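Leucine aminopeptidase (PDB 3TC8) probably acts as a zinc-dependent exopeptidase of peptidase family M28, removing residues from the N-terminus of peptides, although a glutaminyl cyclase activity is also possible. Local coordinates at residues K64-E69 / I86-P91; G133-I138 / I151-F156; P189-E194 / S256-P261; T208-Q213 / I240-G245; E224-A229 / I263-Y268. All blocks are in the same frame, centred on the assembly; numbering follows the deposited sequence.

Contact 1 (K64-E69 / I86-P91); sequences KVYQQE and IGSFDP
Tyr66 and Ile86 face each other as an antiparallel hydrogen-bonded pair, and their side chains make the dense part of this contact. Tyr66 N gives a 2.8 Å bond to Ile86 O, and Ile86 N returns one of 2.9 Å to Tyr66 O. With CG beside the backbone N (chi1 -52°), the Tyr66 ring stands off the sheet, its CD1-CE1 edge turned to Ile86 and Ser88. CD1 packs 4.0 Å from Ile86 CG2, and CE1 comes 3.6 Å from Ser88 OG in the conformer described, a hydroxyl hydrogen-bonded to Asp152. Gln68 CB reaches Ile86 CD1 at 4.2 Å. Lys64 marks the loose end. Its O accepts from Ser88 N at 2.8 Å, but the side chain, straight up to a bend at chi4, leads away to the solvent side, CD lying 4.3 Å from Pro91 CB. Between, Val65 pairs with Gly87 and turns to the other face, against helix 45-60. The axes (4.6 Å, 157°) show antiparallel neighbours, and as successive strands 64-73 and 79-89 form a beta hairpin, supplying one edge strand of the mixed sheet.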
# COMPACT_ATOMS: atom_id res chain seq x y z
N LYS A 64 12.49 -5.26 -13.26
CA LYS A 64 11.89 -5.07 -14.56
C LYS A 64 10.62 -4.25 -14.35
O LYS A 64 9.72 -4.72 -13.64
CB LYS A 64 11.54 -6.41 -15.20
CG LYS A 64 10.97 -6.27 -16.57
CD LYS A 64 10.65 -7.61 -17.20
CE LYS A 64 9.97 -7.49 -18.55
NZ LYS A 64 10.80 -6.78 -19.56
N VAL A 65 10.57 -3.02 -14.88
CA VAL A 65 9.50 -2.10 -14.53
C VAL A 65 8.50 -2.00 -15.67
O VAL A 65 8.88 -1.83 -16.84
CB VAL A 65 10.09 -0.70 -14.17
CG1 VAL A 65 8.94 0.31 -13.93
CG2 VAL A 65 10.99 -0.85 -12.96
N TYR A 66 7.25 -2.12 -15.30
CA TYR A 66 6.12 -1.89 -16.20
C TYR A 66 5.32 -0.71 -15.69
O TYR A 66 5.04 -0.65 -14.52
CB TYR A 66 5.18 -3.11 -16.20
CG TYR A 66 5.74 -4.44 -16.44
CD1 TYR A 66 6.42 -5.11 -15.45
CD2 TYR A 66 5.50 -5.10 -17.62
CE1 TYR A 66 6.90 -6.39 -15.62
CE2 TYR A 66 5.99 -6.39 -17.83
CZ TYR A 66 6.67 -7.03 -16.81
OH TYR A 66 7.17 -8.30 -17.01
N GLN A 67 5.01 0.23 -16.55
CA GLN A 67 4.17 1.36 -16.20
C GLN A 67 2.85 1.23 -16.93
O GLN A 67 2.82 1.40 -18.15
CB GLN A 67 4.88 2.69 -16.48
CG GLN A 67 6.18 2.82 -15.67
CD GLN A 67 6.84 4.16 -15.87
OE1 GLN A 67 6.24 5.17 -15.63
NE2 GLN A 67 8.07 4.17 -16.31
N GLN A 68 1.81 0.85 -16.24
CA GLN A 68 0.54 0.58 -16.84
C GLN A 68 -0.30 1.85 -16.79
O GLN A 68 -0.75 2.21 -15.74
CB GLN A 68 -0.10 -0.56 -16.09
CG GLN A 68 -1.50 -0.87 -16.51
CD GLN A 68 -2.04 -2.09 -15.74
OE1 GLN A 68 -2.27 -2.02 -14.57
NE2 GLN A 68 -2.21 -3.20 -16.46
N GLU A 69 -0.46 2.50 -17.93
CA GLU A 69 -1.21 3.73 -17.97
C GLU A 69 -2.61 3.46 -18.49
O GLU A 69 -2.77 2.77 -19.48
CB GLU A 69 -0.50 4.75 -18.85
CG GLU A 69 0.84 5.12 -18.25
CD GLU A 69 1.63 6.07 -19.05
OE1 GLU A 69 2.21 5.62 -20.07
OE2 GLU A 69 1.73 7.23 -18.65
N ILE A 86 4.75 -1.27 -11.70
CA ILE A 86 5.07 -2.63 -11.34
C ILE A 86 6.57 -2.87 -11.48
O ILE A 86 7.12 -2.58 -12.51
CB ILE A 86 4.33 -3.66 -12.25
CG1 ILE A 86 2.82 -3.49 -12.17
CG2 ILE A 86 4.75 -5.10 -11.87
CD1 ILE A 86 2.16 -2.76 -13.26
N GLY A 87 7.20 -3.36 -10.42
CA GLY A 87 8.60 -3.78 -10.48
C GLY A 87 8.72 -5.23 -10.18
O GLY A 87 8.38 -5.70 -9.11
N SER A 88 9.24 -5.98 -11.13
CA SER A 88 9.33 -7.44 -11.00
C SER A 88 10.79 -7.88 -10.86
O SER A 88 11.65 -7.54 -11.71
CB SER A 88 8.72 -8.14 -12.21
OG SER A 88 7.36 -7.77 -12.38
N PHE A 89 11.05 -8.64 -9.82
CA PHE A 89 12.36 -9.23 -9.60
C PHE A 89 12.27 -10.72 -9.91
O PHE A 89 11.24 -11.37 -9.68
CB PHE A 89 12.77 -9.02 -8.17
CG PHE A 89 12.99 -7.60 -7.80
CD1 PHE A 89 14.23 -6.99 -7.98
CD2 PHE A 89 12.01 -6.87 -7.15
CE1 PHE A 89 14.46 -5.72 -7.54
CE2 PHE A 89 12.26 -5.61 -6.73
CZ PHE A 89 13.49 -5.01 -6.93
N ASP A 90 13.38 -11.29 -10.43
CA ASP A 90 13.47 -12.71 -10.91
C ASP A 90 12.24 -12.99 -11.79
O ASP A 90 11.43 -13.88 -11.48
CB ASP A 90 13.54 -13.66 -9.70
CG ASP A 90 13.92 -15.11 -10.04
OD1 ASP A 90 14.22 -15.39 -11.20
OD2 ASP A 90 13.86 -15.93 -9.08
N PRO A 91 12.09 -12.20 -12.88
CA PRO A 91 10.80 -12.19 -13.57
C PRO A 91 10.35 -13.48 -14.23
O PRO A 91 9.15 -13.64 -14.46
CB PRO A 91 10.95 -11.05 -14.60
CG PRO A 91 12.36 -10.69 -14.65
CD PRO A 91 13.01 -11.17 -13.39

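Contact 2 (G133-I138 / I151-F156); sequences GALLEI and IDIIFF
Phe155 meets the helix through the rim of its ring, and two consecutive leucines receive it. Leu135 CB lies in the ring plane at the edge, 3.8 Å from Phe155 CE1, and the two side chains run past each other in opposite directions. Leu136 crosses the phenylalanine at about a right angle, placing CD2 3.8 Å from Phe155 CZ, also near the ring plane. The far edge of the ring thus abuts two successive helix residues. Phe155 CG sits beside its backbone N (chi1 -53°), which swings the ring end closer to the helix than its CB direction alone would bring it. Two residues earlier on the strand, Ile153 points at the helix too, and its CG2 branch comes 4.2 Å from Leu135 CB. No hydrogen bond joins the segments, and every touching residue is buried and apolar; the axes run nearly antiparallel (154°) and approach to 9.6 Å. Helix 125-144 is the crossover helix of a beta-alpha-beta unit, packing here on its second strand, 150-156. Leu135 also rests on Leu99 and Ala101 of the first strand, 96-102, while Leu136 and Phe155 both reach Leu54 of helix 45-60, and Leu136 also Tyr30 of helix 24-36.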
# COMPACT_ATOMS: atom_id res chain seq x y z
N GLY A 133 6.78 3.67 0.74
CA GLY A 133 8.15 3.84 1.26
C GLY A 133 8.69 2.56 1.86
O GLY A 133 9.87 2.23 1.66
N ALA A 134 7.86 1.82 2.59
CA ALA A 134 8.25 0.52 3.11
C ALA A 134 8.59 -0.43 1.96
O ALA A 134 9.60 -1.15 2.00
CB ALA A 134 7.23 -0.06 4.03
N LEU A 135 7.75 -0.46 0.93
CA LEU A 135 8.01 -1.32 -0.21
C LEU A 135 9.24 -0.91 -1.00
O LEU A 135 9.94 -1.79 -1.51
CB LEU A 135 6.81 -1.40 -1.14
CG LEU A 135 5.61 -2.19 -0.61
CD1 LEU A 135 4.48 -2.26 -1.63
CD2 LEU A 135 5.96 -3.61 -0.14
N LEU A 136 9.54 0.37 -1.12
CA LEU A 136 10.76 0.79 -1.75
C LEU A 136 11.97 0.27 -1.00
O LEU A 136 12.92 -0.20 -1.63
CB LEU A 136 10.86 2.32 -1.92
CG LEU A 136 9.95 2.93 -2.99
CD1 LEU A 136 9.94 4.45 -2.80
CD2 LEU A 136 10.46 2.57 -4.41
N GLU A 137 11.96 0.35 0.32
CA GLU A 137 13.08 -0.16 1.09
C GLU A 137 13.20 -1.68 0.99
O GLU A 137 14.29 -2.23 0.86
CB GLU A 137 12.98 0.33 2.51
CG GLU A 137 14.03 -0.25 3.45
CD GLU A 137 15.47 -0.02 3.03
OE1 GLU A 137 15.74 0.89 2.21
OE2 GLU A 137 16.38 -0.71 3.59
N ILE A 138 12.07 -2.39 1.00
CA ILE A 138 12.04 -3.83 0.77
C ILE A 138 12.63 -4.16 -0.59
O ILE A 138 13.49 -5.03 -0.73
CB ILE A 138 10.62 -4.38 0.96
CG1 ILE A 138 10.23 -4.39 2.43
CG2 ILE A 138 10.45 -5.78 0.32
CD1 ILE A 138 8.77 -4.43 2.69
N ILE A 151 9.46 -11.76 -6.89
CA ILE A 151 8.71 -10.75 -6.16
C ILE A 151 8.25 -9.71 -7.14
O ILE A 151 9.04 -9.18 -7.94
CB ILE A 151 9.59 -10.02 -5.10
CG1 ILE A 151 10.19 -11.03 -4.09
CG2 ILE A 151 8.76 -8.96 -4.40
CD1 ILE A 151 9.22 -11.74 -3.18
N ASP A 152 6.97 -9.38 -7.08
CA ASP A 152 6.43 -8.23 -7.82
C ASP A 152 6.02 -7.18 -6.80
O ASP A 152 5.28 -7.47 -5.88
CB ASP A 152 5.23 -8.65 -8.67
CG ASP A 152 5.61 -9.77 -9.60
OD1 ASP A 152 6.46 -9.51 -10.49
OD2 ASP A 152 5.11 -10.91 -9.40
N ILE A 153 6.56 -5.99 -6.99
CA ILE A 153 6.21 -4.80 -6.20
C ILE A 153 5.22 -4.03 -7.07
O ILE A 153 5.62 -3.63 -8.18
CB ILE A 153 7.43 -3.95 -5.90
CG1 ILE A 153 8.59 -4.71 -5.24
CG2 ILE A 153 7.03 -2.69 -5.18
CD1 ILE A 153 8.31 -5.14 -3.85
N ILE A 154 4.05 -3.75 -6.58
CA ILE A 154 3.08 -2.94 -7.34
C ILE A 154 2.60 -1.76 -6.51
O ILE A 154 2.13 -1.90 -5.41
CB ILE A 154 1.87 -3.72 -7.90
CG1 ILE A 154 2.37 -4.91 -8.72
CG2 ILE A 154 1.00 -2.75 -8.71
CD1 ILE A 154 1.26 -5.70 -9.47
N PHE A 155 2.78 -0.57 -7.14
CA PHE A 155 2.20 0.65 -6.64
C PHE A 155 0.94 0.94 -7.48
O PHE A 155 1.03 1.28 -8.65
CB PHE A 155 3.18 1.80 -6.70
CG PHE A 155 4.52 1.51 -6.03
CD1 PHE A 155 4.62 0.77 -4.87
CD2 PHE A 155 5.67 2.03 -6.60
CE1 PHE A 155 5.88 0.55 -4.31
CE2 PHE A 155 6.93 1.83 -6.00
CZ PHE A 155 6.99 1.07 -4.85
N PHE A 156 -0.21 0.75 -6.85
CA PHE A 156 -1.51 0.96 -7.50
C PHE A 156 -1.95 2.41 -7.36
O PHE A 156 -1.82 3.02 -6.32
CB PHE A 156 -2.56 0.03 -6.90
CG PHE A 156 -2.38 -1.41 -7.30
CD1 PHE A 156 -2.60 -1.82 -8.58
CD2 PHE A 156 -2.06 -2.38 -6.35
CE1 PHE A 156 -2.48 -3.13 -8.94
CE2 PHE A 156 -1.94 -3.71 -6.74
CZ PHE A 156 -2.18 -4.09 -8.02

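Contact 3 (P189-E194 / S256-P261); sequences PNYTAE and SGRNIP
Arg258 supplies the direct polar link to the loop: in the conformer described, NH1 donates to Tyr191 O at 3.0 Å, with an N-H...O angle of 160°. The carbonyl oxygen lies in the guanidinium plane, whereas NH1 is tilted 20° from the carbonyl plane. Bends at chi2 and chi3 fold the arginine into this position, and its NE is engaged by Ala183 O. The Tyr191 hydroxyl hydrogen-bonds Asp152. Water forms the second class of contact. One molecule accepts from both Asn190 ND2 (2.8 Å) and Arg258 NH1, and another lies 2.6 Å from Thr192 OG1 and 3.0 Å from Arg258 O. Apolar packing centres on Ile260, whose CD1 approaches Tyr191 CE2 to 3.7 Å, the side chains crossing at about a right angle, and Ala193 CB to 4.2 Å. Ala193 N, buried here, has no modelled partner. Asn259, with positive phi, ends the helix. Much of the polar joining beside the arginine bond runs through water, which implies a link that is partly solvent-mediated, with isoleucine filling its buried side.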
# COMPACT_ATOMS: atom_id res chain seq x y z
N PRO A 189 0.08 -11.70 -19.01
CA PRO A 189 -1.15 -12.47 -19.14
C PRO A 189 -1.35 -13.51 -18.05
O PRO A 189 -0.39 -14.17 -17.65
CB PRO A 189 -0.94 -13.19 -20.50
CG PRO A 189 0.00 -12.38 -21.25
CD PRO A 189 0.89 -11.71 -20.23
N ASN A 190 -2.55 -13.56 -17.50
CA ASN A 190 -2.93 -14.52 -16.48
C ASN A 190 -1.98 -14.49 -15.29
O ASN A 190 -1.70 -15.52 -14.66
CB ASN A 190 -3.05 -15.92 -17.04
CG ASN A 190 -4.09 -16.02 -18.12
OD1 ASN A 190 -3.77 -16.41 -19.21
ND2 ASN A 190 -5.28 -15.50 -17.85
N TYR A 191 -1.57 -13.29 -14.90
CA TYR A 191 -0.67 -13.11 -13.79
C TYR A 191 -1.22 -13.84 -12.58
O TYR A 191 -2.37 -13.66 -12.22
CB TYR A 191 -0.50 -11.62 -13.47
CG TYR A 191 0.34 -11.41 -12.23
CD1 TYR A 191 1.71 -11.49 -12.27
CD2 TYR A 191 -0.25 -11.23 -10.98
CE1 TYR A 191 2.47 -11.37 -11.10
CE2 TYR A 191 0.50 -11.07 -9.86
CZ TYR A 191 1.87 -11.17 -9.90
OH TYR A 191 2.57 -11.04 -8.74
N THR A 192 -0.32 -14.51 -11.87
CA THR A 192 -0.64 -15.12 -10.59
C THR A 192 0.55 -14.99 -9.64
O THR A 192 1.67 -14.73 -10.06
CB THR A 192 -1.08 -16.59 -10.76
OG1 THR A 192 -1.69 -17.01 -9.55
CG2 THR A 192 0.06 -17.48 -11.12
N ALA A 193 0.27 -15.22 -8.39
CA ALA A 193 1.28 -15.30 -7.34
C ALA A 193 0.75 -16.24 -6.28
O ALA A 193 -0.44 -16.47 -6.18
CB ALA A 193 1.57 -13.89 -6.76
N GLU A 194 1.64 -16.73 -5.42
CA GLU A 194 1.25 -17.63 -4.36
C GLU A 194 0.36 -16.91 -3.35
O GLU A 194 -0.60 -17.48 -2.86
CB GLU A 194 2.49 -18.18 -3.66
CG GLU A 194 3.45 -18.97 -4.58
CD GLU A 194 2.82 -20.17 -5.23
OE1 GLU A 194 2.41 -21.04 -4.44
OE2 GLU A 194 2.73 -20.24 -6.50
N SER A 256 -10.56 -10.92 -5.72
CA SER A 256 -11.70 -11.20 -6.60
C SER A 256 -11.29 -11.29 -8.06
O SER A 256 -11.85 -12.10 -8.82
CB SER A 256 -12.80 -10.17 -6.41
OG SER A 256 -12.42 -8.86 -6.81
N GLY A 257 -10.38 -10.43 -8.51
CA GLY A 257 -10.02 -10.34 -9.92
C GLY A 257 -8.94 -11.28 -10.38
O GLY A 257 -8.92 -11.70 -11.54
N ARG A 258 -7.96 -11.58 -9.50
CA ARG A 258 -6.82 -12.49 -9.88
C ARG A 258 -6.81 -13.75 -9.10
O ARG A 258 -5.96 -14.62 -9.35
CB ARG A 258 -5.42 -11.91 -9.66
CG ARG A 258 -5.10 -10.61 -10.31
CD ARG A 258 -4.43 -10.71 -11.69
NE ARG A 258 -5.50 -10.86 -12.66
CZ ARG A 258 -5.71 -11.88 -13.47
NH1 ARG A 258 -4.90 -12.93 -13.56
NH2 ARG A 258 -6.75 -11.80 -14.25
N ASN A 259 -7.69 -13.89 -8.10
CA ASN A 259 -7.74 -15.10 -7.28
C ASN A 259 -6.40 -15.37 -6.61
O ASN A 259 -5.96 -16.50 -6.50
CB ASN A 259 -8.17 -16.33 -8.11
CG ASN A 259 -8.67 -17.46 -7.25
OD1 ASN A 259 -9.32 -17.24 -6.23
ND2 ASN A 259 -8.35 -18.69 -7.66
N ILE A 260 -5.75 -14.30 -6.15
CA ILE A 260 -4.51 -14.40 -5.36
C ILE A 260 -4.89 -14.14 -3.91
O ILE A 260 -5.33 -13.03 -3.59
CB ILE A 260 -3.44 -13.40 -5.82
CG1 ILE A 260 -3.03 -13.67 -7.28
CG2 ILE A 260 -2.23 -13.46 -4.86
CD1 ILE A 260 -2.21 -12.53 -7.88
N PRO A 261 -4.73 -15.16 -3.03
CA PRO A 261 -5.01 -14.94 -1.60
C PRO A 261 -4.13 -13.80 -1.07
O PRO A 261 -2.91 -13.92 -1.15
CB PRO A 261 -4.68 -16.29 -0.93
CG PRO A 261 -4.78 -17.29 -2.08
CD PRO A 261 -4.27 -16.54 -3.28
O HOH W 1 -6.68 -14.77 -15.52
O HOH W 2 -4.31 -15.79 -11.05
O HOH W 3 -4.28 -17.04 -9.12
O HOH W 4 -2.78 -17.88 -6.36

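Contact 4 (T208-Q213 / I240-G245); sequences TFFKEQ and INAAGG
A short parallel beta bridge, Lys211 with Ala243, ties strand 209-211, which leads into helix 213-233, to the chain between strand 239-240 and helix 250-258. Lys211 N bonds Ala242 O (2.9 Å, 170°), in the carbonyl plane, and Gly244 N bonds Lys211 O at 2.8 Å from above that carbonyl's plane. Beyond the bridge, Gln213 grips the two glycines: its N reaches Gly245 O at 3.0 Å, and its NE2 reaches Gly244 O at 3.1 Å. A bend at chi2 (-63°) folds the amide back to Gly244. Glu212, at the N-cap position, caps Gln214 N through OE2, while OE1 bonds Ser215 OG. On the apolar side Ile240 stands over one face of the Phe210 ring, with CB 4.1 Å from the ring centroid and only 7° off the normal, a CH-pi contact. Phe210 CB packs 3.6 Å from Gly244 CA. Asn241 centres an inverse gamma turn, and Lys211, extended beyond CG, runs alongside it to place NZ 2.6 Å from Asn241 OD1 in the conformer described. The same ammonium makes a salt bridge with Glu224. The chemistry implies a divided hold: main-chain and amide bonds fix the Gly244-Gly245 end, while the lysine ammonium, shared by Asn241 and Glu224, is probably neutralised by the glutamate.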
# COMPACT_ATOMS: atom_id res chain seq x y z
N THR A 208 -1.44 -0.10 15.13
CA THR A 208 -1.88 -1.42 15.53
C THR A 208 -2.48 -2.14 14.34
O THR A 208 -3.53 -1.74 13.84
CB THR A 208 -2.86 -1.34 16.70
OG1 THR A 208 -3.95 -0.47 16.42
CG2 THR A 208 -2.17 -0.88 17.97
N PHE A 209 -1.81 -3.21 13.92
CA PHE A 209 -2.24 -4.02 12.81
C PHE A 209 -2.98 -5.24 13.34
O PHE A 209 -2.39 -6.13 13.97
CB PHE A 209 -1.04 -4.50 11.97
CG PHE A 209 -0.05 -3.40 11.62
CD1 PHE A 209 -0.45 -2.17 11.12
CD2 PHE A 209 1.32 -3.61 11.79
CE1 PHE A 209 0.46 -1.19 10.79
CE2 PHE A 209 2.23 -2.63 11.45
CZ PHE A 209 1.82 -1.42 10.97
N PHE A 210 -4.31 -5.26 13.13
CA PHE A 210 -5.13 -6.39 13.53
C PHE A 210 -5.28 -7.33 12.33
O PHE A 210 -4.97 -7.01 11.18
CB PHE A 210 -6.50 -5.88 14.01
CG PHE A 210 -6.50 -5.25 15.37
CD1 PHE A 210 -6.01 -3.97 15.58
CD2 PHE A 210 -6.99 -5.96 16.43
CE1 PHE A 210 -6.03 -3.41 16.82
CE2 PHE A 210 -6.99 -5.39 17.71
CZ PHE A 210 -6.53 -4.13 17.89
N LYS A 211 -5.77 -8.53 12.62
CA LYS A 211 -5.99 -9.51 11.56
C LYS A 211 -7.30 -9.12 10.84
O LYS A 211 -8.41 -9.27 11.40
CB LYS A 211 -6.05 -10.92 12.13
CG LYS A 211 -4.78 -11.31 12.86
CD LYS A 211 -4.88 -12.70 13.42
CE LYS A 211 -3.74 -13.08 14.28
NZ LYS A 211 -3.97 -14.46 14.84
N GLU A 212 -7.17 -8.57 9.64
CA GLU A 212 -8.33 -7.98 8.97
C GLU A 212 -9.25 -9.07 8.41
O GLU A 212 -8.79 -10.12 7.99
CB GLU A 212 -7.76 -6.99 7.93
CG GLU A 212 -8.77 -6.18 7.16
CD GLU A 212 -9.44 -6.90 6.01
OE1 GLU A 212 -8.74 -7.68 5.33
OE2 GLU A 212 -10.67 -6.68 5.80
N GLN A 213 -10.54 -8.79 8.39
CA GLN A 213 -11.52 -9.87 8.10
C GLN A 213 -11.44 -10.43 6.70
O GLN A 213 -11.46 -11.65 6.53
CB GLN A 213 -12.95 -9.41 8.36
CG GLN A 213 -13.27 -9.30 9.81
CD GLN A 213 -13.19 -10.59 10.54
OE1 GLN A 213 -13.62 -11.62 10.04
NE2 GLN A 213 -12.48 -10.58 11.67
N ILE A 240 -1.01 -7.14 16.27
CA ILE A 240 -1.86 -7.53 17.41
C ILE A 240 -2.50 -8.88 17.08
O ILE A 240 -3.06 -9.05 15.99
CB ILE A 240 -2.97 -6.51 17.66
CG1 ILE A 240 -2.40 -5.08 17.76
CG2 ILE A 240 -3.74 -6.88 18.92
CD1 ILE A 240 -1.32 -4.86 18.81
N ASN A 241 -2.41 -9.83 18.01
CA ASN A 241 -2.91 -11.17 17.79
C ASN A 241 -4.40 -11.23 18.08
O ASN A 241 -4.84 -11.87 19.06
CB ASN A 241 -2.15 -12.15 18.69
CG ASN A 241 -2.27 -13.60 18.18
OD1 ASN A 241 -2.57 -13.86 17.00
ND2 ASN A 241 -2.01 -14.55 19.09
N ALA A 242 -5.16 -10.55 17.26
CA ALA A 242 -6.58 -10.44 17.41
C ALA A 242 -7.21 -10.10 16.08
O ALA A 242 -6.61 -9.41 15.26
CB ALA A 242 -6.97 -9.40 18.48
N ALA A 243 -8.46 -10.49 15.91
CA ALA A 243 -9.26 -10.14 14.75
C ALA A 243 -9.66 -8.69 14.77
O ALA A 243 -10.03 -8.13 15.81
CB ALA A 243 -10.52 -11.02 14.66
N GLY A 244 -9.51 -8.05 13.62
CA GLY A 244 -9.94 -6.71 13.41
C GLY A 244 -11.24 -6.67 12.67
O GLY A 244 -11.99 -7.63 12.60
N GLY A 245 -11.48 -5.52 12.07
CA GLY A 245 -12.66 -5.28 11.25
C GLY A 245 -12.45 -5.65 9.79
O GLY A 245 -11.35 -6.05 9.38

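Contact 5 (E224-A229 / I263-Y268); sequences EMVWSA and IDIINY
Val226 and Ile263 meet tip to tip where helix 213-233 packs on the other edge strand, 262-266, of the mixed sheet, in the helix-on-sheet packing of the alpha/beta fold. The strand offers two bumps on one face, Ile263 and Ile265, and the forked end of Val226 spans both. Its CG2 branch touches Ile263 CD1 at 3.9 Å, and its CG1 branch touches Ile265 CD1 at 4.0 Å, again end on. With CG1 anti to the backbone N (chi1 171°), the valine directs one methyl at each isoleucine. Ile263 takes the less common first torsion, CG1 lying between its backbone N and carbonyl carbon (chi1 74°), and from there CD1 fills the notch between Val226 and the rim of the Trp227 indole. The helix and strand axes come no nearer than 10.7 Å, at 34° to each other; the layers meet through Val226, Trp227 and the two isoleucines, with no hydrogen bond between them. Beyond the segments, Thr301 and Val305 of helix 292-308 cover Val226, and Phe239 meets the Trp227 indole edge to face. Trp227 slides past Ile263 in the opposite direction, its six-membered ring bringing CZ3 to 4.1 Å from Ile263 CD1, near the ring plane, and to 4.3 Å from Ile265 CG1.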
# COMPACT_ATOMS: atom_id res chain seq x y z
N GLU A 224 -1.67 -15.77 9.43
CA GLU A 224 -1.01 -16.46 10.52
C GLU A 224 0.51 -16.47 10.36
O GLU A 224 1.24 -16.26 11.31
CB GLU A 224 -1.57 -17.86 10.71
CG GLU A 224 -3.02 -17.79 11.24
CD GLU A 224 -3.13 -17.08 12.56
OE1 GLU A 224 -2.32 -17.43 13.48
OE2 GLU A 224 -4.03 -16.21 12.69
N MSE A 225 0.99 -16.72 9.15
CA MSE A 225 2.42 -16.73 8.90
C MSE A 225 3.04 -15.38 9.20
O MSE A 225 4.09 -15.30 9.85
CB MSE A 225 2.65 -17.08 7.44
CG MSE A 225 4.09 -16.93 6.92
SE MSE A 225 4.37 -17.42 5.11
CE MSE A 225 3.22 -16.13 4.26
N VAL A 226 2.41 -14.30 8.73
CA VAL A 226 2.92 -12.97 8.96
C VAL A 226 2.88 -12.56 10.43
O VAL A 226 3.86 -12.06 10.97
CB VAL A 226 2.18 -11.93 8.03
CG1 VAL A 226 2.55 -10.49 8.39
CG2 VAL A 226 2.49 -12.25 6.59
N TRP A 227 1.74 -12.81 11.11
CA TRP A 227 1.62 -12.40 12.47
C TRP A 227 2.55 -13.23 13.37
O TRP A 227 3.09 -12.70 14.35
CB TRP A 227 0.14 -12.50 12.96
CG TRP A 227 -0.63 -11.19 12.85
CD1 TRP A 227 -1.11 -10.50 13.90
CD2 TRP A 227 -0.88 -10.36 11.68
NE1 TRP A 227 -1.68 -9.32 13.48
CE2 TRP A 227 -1.56 -9.23 12.12
CE3 TRP A 227 -0.65 -10.52 10.34
CZ2 TRP A 227 -1.95 -8.20 11.26
CZ3 TRP A 227 -1.01 -9.49 9.47
CH2 TRP A 227 -1.67 -8.37 9.94
N SER A 228 2.76 -14.50 13.05
CA SER A 228 3.69 -15.32 13.82
C SER A 228 5.12 -14.86 13.61
O SER A 228 5.90 -14.81 14.57
CB SER A 228 3.54 -16.78 13.40
OG SER A 228 2.33 -17.33 13.91
N ALA A 229 5.50 -14.55 12.39
CA ALA A 229 6.84 -13.99 12.14
C ALA A 229 7.05 -12.71 12.93
O ALA A 229 8.11 -12.51 13.52
CB ALA A 229 7.09 -13.78 10.63
N ILE A 263 -3.56 -10.39 1.87
CA ILE A 263 -3.83 -9.80 3.16
C ILE A 263 -3.51 -8.30 3.14
O ILE A 263 -2.76 -7.81 2.28
CB ILE A 263 -3.02 -10.50 4.26
CG1 ILE A 263 -1.53 -10.13 4.25
CG2 ILE A 263 -3.24 -12.03 4.21
CD1 ILE A 263 -0.80 -10.54 5.53
N ASP A 264 -4.07 -7.61 4.14
CA ASP A 264 -3.84 -6.18 4.35
C ASP A 264 -3.23 -5.96 5.70
O ASP A 264 -3.83 -6.38 6.70
CB ASP A 264 -5.18 -5.44 4.23
CG ASP A 264 -5.06 -3.95 4.07
OD1 ASP A 264 -3.97 -3.36 4.07
OD2 ASP A 264 -6.19 -3.32 3.93
N ILE A 265 -2.05 -5.34 5.73
CA ILE A 265 -1.40 -4.88 6.94
C ILE A 265 -1.70 -3.40 7.00
O ILE A 265 -1.19 -2.62 6.18
CB ILE A 265 0.13 -5.15 6.91
CG1 ILE A 265 0.44 -6.64 6.67
CG2 ILE A 265 0.78 -4.63 8.19
CD1 ILE A 265 1.88 -6.98 6.57
N ILE A 266 -2.52 -3.00 7.97
CA ILE A 266 -3.11 -1.66 8.03
C ILE A 266 -3.41 -1.28 9.45
O ILE A 266 -3.94 -2.08 10.21
CB ILE A 266 -4.37 -1.56 7.11
CG1 ILE A 266 -5.00 -0.17 7.21
CG2 ILE A 266 -5.38 -2.65 7.39
CD1 ILE A 266 -6.02 0.12 6.11
N ASN A 267 -3.08 -0.06 9.81
CA ASN A 267 -3.42 0.47 11.13
C ASN A 267 -4.94 0.53 11.29
O ASN A 267 -5.63 1.22 10.53
CB ASN A 267 -2.74 1.84 11.24
CG ASN A 267 -2.78 2.44 12.64
OD1 ASN A 267 -3.28 1.82 13.61
ND2 ASN A 267 -2.26 3.66 12.75
N TYR A 268 -5.47 -0.19 12.28
CA TYR A 268 -6.87 -0.24 12.60
C TYR A 268 -7.04 0.05 14.07
O TYR A 268 -6.32 -0.49 14.90
CB TYR A 268 -7.43 -1.64 12.30
CG TYR A 268 -8.85 -1.87 12.73
CD1 TYR A 268 -9.92 -1.35 12.00
CD2 TYR A 268 -9.14 -2.68 13.82
CE1 TYR A 268 -11.24 -1.59 12.39
CE2 TYR A 268 -10.44 -2.93 14.21
CZ TYR A 268 -11.49 -2.40 13.49
OH TYR A 268 -12.81 -2.63 13.85

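Contacts 1, 2 and 5 all reach the mixed sheet: contact 1 forms one border, contact 5 packs on the other, and their centres are 25 Å apart. Contacts 1 and 2 share neighbouring strands, with Ser88 OG 2.7 Å from Asp152 OD1. The other carboxylate oxygen, Asp152 OD2, lies 2.6 Å from Tyr191 OH, carrying the connection into contact 3. Contacts 4 and 5 adjoin, centres 7 Å apart, through the salt bridge from Lys211 NZ to Glu224 OE2 (2.8 Å). Asp127, Asp160 and His281 hold the zinc ion. In contact 5 the Asp264 side chain is about 11 Å from the metal, and in contact 4 Phe209 is about 12 Å from Asp127 (side chain to side chain); contacts 1 to 3 lie away from it.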